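PDB 6TZN: La-related protein 7 homolog from Schizosaccharomyces pombe, which binds the telomerase RNA ter1 and promotes its assembly with the catalytic subunit trt1 into the telomerase holoenzyme. Local coordinates for residues N11-I16 with E110-Y115. Residues are numbered along the deposited sequence; the frame is centred on the assembly and turned at random.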
loop_
_atom_site.group_PDB
_atom_site.type_symbol
_atom_site.label_atom_id
_atom_site.label_comp_id
_atom_site.label_asym_id
_atom_site.label_seq_id
_atom_site.Cartn_x
_atom_site.Cartn_y
_atom_site.Cartn_z
ATOM N N ASN A 11 -7.467 -4.660 -11.687
ATOM C CA ASN A 11 -6.321 -3.779 -11.472
ATOM C C ASN A 11 -6.552 -2.750 -10.367
ATOM O O ASN A 11 -5.975 -1.663 -10.389
ATOM C CB ASN A 11 -5.837 -3.147 -12.779
ATOM C CG ASN A 11 -5.507 -4.192 -13.815
ATOM O OD1 ASN A 11 -4.863 -5.198 -13.508
ATOM N ND2 ASN A 11 -5.963 -3.981 -15.042
ATOM N N LEU A 12 -7.340 -3.108 -9.349
ATOM C CA LEU A 12 -7.595 -2.233 -8.214
ATOM C C LEU A 12 -6.697 -2.513 -7.018
ATOM O O LEU A 12 -6.642 -1.681 -6.108
ATOM C CB LEU A 12 -9.046 -2.383 -7.739
ATOM C CG LEU A 12 -10.187 -1.916 -8.651
ATOM C CD1 LEU A 12 -11.532 -2.193 -7.975
ATOM C CD2 LEU A 12 -10.047 -0.442 -8.967
ATOM N N LEU A 13 -6.009 -3.652 -6.985
ATOM C CA LEU A 13 -5.425 -4.176 -5.752
ATOM C C LEU A 13 -3.910 -4.047 -5.771
ATOM O O LEU A 13 -3.260 -4.487 -6.725
ATOM C CB LEU A 13 -5.779 -5.654 -5.580
ATOM C CG LEU A 13 -7.244 -6.058 -5.700
ATOM C CD1 LEU A 13 -7.357 -7.574 -5.602
ATOM C CD2 LEU A 13 -8.081 -5.376 -4.619
ATOM N N THR A 14 -3.343 -3.477 -4.709
ATOM C CA THR A 14 -1.896 -3.440 -4.533
ATOM C C THR A 14 -1.525 -4.075 -3.203
ATOM O O THR A 14 -2.107 -3.747 -2.165
ATOM C CB THR A 14 -1.322 -2.015 -4.581
ATOM O OG1 THR A 14 -1.805 -1.248 -3.468
ATOM C CG2 THR A 14 -1.676 -1.330 -5.896
ATOM N N ARG A 15 -0.551 -4.970 -3.231
ATOM C CA ARG A 15 0.033 -5.482 -2.005
ATOM C C ARG A 15 1.145 -4.536 -1.583
ATOM O O ARG A 15 1.991 -4.162 -2.403
ATOM C CB ARG A 15 0.610 -6.874 -2.234
ATOM C CG ARG A 15 1.412 -7.388 -1.048
ATOM C CD ARG A 15 1.864 -8.813 -1.263
ATOM N NE ARG A 15 0.791 -9.746 -0.950
ATOM C CZ ARG A 15 0.098 -10.420 -1.859
ATOM N NH1 ARG A 15 0.367 -10.270 -3.149
ATOM N NH2 ARG A 15 -0.863 -11.247 -1.474
ATOM N N ILE A 16 1.124 -4.121 -0.322
ATOM C CA ILE A 16 2.201 -3.338 0.271
ATOM C C ILE A 16 3.003 -4.271 1.160
ATOM O O ILE A 16 2.430 -4.955 2.015
ATOM C CB ILE A 16 1.653 -2.158 1.094
ATOM C CG1 ILE A 16 0.599 -1.370 0.309
ATOM C CG2 ILE A 16 2.802 -1.273 1.574
ATOM C CD1 ILE A 16 1.129 -0.728 -0.944
ATOM N N GLU A 110 -4.585 -15.189 -10.900
ATOM C CA GLU A 110 -5.431 -15.988 -10.021
ATOM C C GLU A 110 -5.522 -15.401 -8.621
ATOM O O GLU A 110 -6.562 -15.534 -7.966
ATOM C CB GLU A 110 -4.937 -17.434 -9.975
ATOM C CG GLU A 110 -5.290 -18.243 -11.212
ATOM C CD GLU A 110 -6.785 -18.284 -11.479
ATOM O OE1 GLU A 110 -7.185 -18.091 -12.647
ATOM O OE2 GLU A 110 -7.558 -18.515 -10.524
ATOM N N GLU A 111 -4.456 -14.753 -8.140
ATOM C CA GLU A 111 -4.518 -14.155 -6.811
ATOM C C GLU A 111 -5.553 -13.039 -6.762
ATOM O O GLU A 111 -6.269 -12.891 -5.764
ATOM C CB GLU A 111 -3.148 -13.644 -6.371
ATOM C CG GLU A 111 -3.177 -13.075 -4.967
ATOM C CD GLU A 111 -1.874 -12.438 -4.555
ATOM O OE1 GLU A 111 -0.982 -12.268 -5.414
ATOM O OE2 GLU A 111 -1.747 -12.100 -3.363
ATOM N N GLU A 112 -5.647 -12.245 -7.832
ATOM C CA GLU A 112 -6.681 -11.222 -7.911
ATOM C C GLU A 112 -8.071 -11.848 -7.964
ATOM O O GLU A 112 -8.994 -11.389 -7.281
ATOM C CB GLU A 112 -6.434 -10.335 -9.135
ATOM C CG GLU A 112 -7.487 -9.264 -9.349
ATOM C CD GLU A 112 -7.233 -8.427 -10.594
ATOM O OE1 GLU A 112 -6.801 -8.994 -11.621
ATOM O OE2 GLU A 112 -7.460 -7.198 -10.540
ATOM N N LYS A 113 -8.241 -12.897 -8.773
ATOM C CA LYS A 113 -9.532 -13.573 -8.811
ATOM C C LYS A 113 -9.913 -14.097 -7.434
ATOM O O LYS A 113 -11.070 -13.976 -7.011
ATOM C CB LYS A 113 -9.503 -14.711 -9.834
ATOM C CG LYS A 113 -9.410 -14.238 -11.277
ATOM C CD LYS A 113 -9.253 -15.419 -12.231
ATOM N N ASN A 114 -8.943 -14.660 -6.708
ATOM C CA ASN A 114 -9.237 -15.237 -5.403
ATOM C C ASN A 114 -9.559 -14.172 -4.363
ATOM O O ASN A 114 -10.362 -14.429 -3.458
ATOM C CB ASN A 114 -8.085 -16.122 -4.934
ATOM C CG ASN A 114 -8.553 -17.249 -4.037
ATOM O OD1 ASN A 114 -9.265 -18.152 -4.479
ATOM N ND2 ASN A 114 -8.155 -17.205 -2.772
ATOM N N TYR A 115 -8.946 -12.987 -4.460
ATOM C CA TYR A 115 -9.309 -11.900 -3.553
ATOM C C TYR A 115 -10.799 -11.609 -3.636
ATOM O O TYR A 115 -11.491 -11.525 -2.613
ATOM C CB TYR A 115 -8.508 -10.638 -3.885
ATOM C CG TYR A 115 -8.878 -9.422 -3.048
ATOM C CD1 TYR A 115 -9.972 -8.621 -3.381
ATOM C CD2 TYR A 115 -8.125 -9.071 -1.935
ATOM C CE1 TYR A 115 -10.311 -7.523 -2.617
ATOM C CE2 TYR A 115 -8.449 -7.966 -1.171
ATOM C CZ TYR A 115 -9.540 -7.191 -1.516
ATOM O OH TYR A 115 -9.865 -6.080 -0.764
HETATM O O HOH W 1 -5.650 -7.830 -13.613
HETATM O O HOH W 2 -9.069 -5.762 -8.837
HETATM O O HOH W 3 -5.626 -5.707 -8.993
#
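In this xRRM, the C-terminal RNA recognition motif of the LARP7 family, helix 109-119 packs against the sheet at strand 13-17, and L13 meets Y115 and E112 where the two elements join. The axes of 13-16 and 110-115 are 103° apart and approach to 10.6 Å, so the helix runs across the strand and side chains fill the interval. L13 supplies the apolar centre. Both its methyls lie over the same face of the Y115 ring, displaced from its centre in different directions: CD1, toward CG, makes a CH-pi contact 3.9 Å from the centroid, and CD2, toward the CE1-CZ side, packs 3.7 Å from CE1 of Y115. CD1 also rests at 4.1 Å from CG of E112. The far end of the tyrosine is fixed by a hydrogen bond from its OH group to D51 on strand 47-51, so Y115 spans from the helix to the outer part of the sheet.

E112, with CG anti to its backbone N and the chain extended beyond, carries its buried carboxylate to the turn entering the strand. There N11 N donates to OE2 of E112 at 2.8 Å and 167°, nearly in line with the carboxylate C-O bond, the one direct link. Two waters that accept from the amides of L12 and L13 can donate to that same OE2. Past L13, the guanidinium of R15 and the carboxylate of E111 are nearly coplanar (21° apart), meeting at the guanidinium edge; a weak hydrogen bond from R15 NH1 to E111 OE1 (3.3 Å) supports the salt bridge, as NH2 and OE2 are unsurely placed. A third water donates to OD1 of N11 and to OE1 of E112, its oxygen 2.6 Å from OE1.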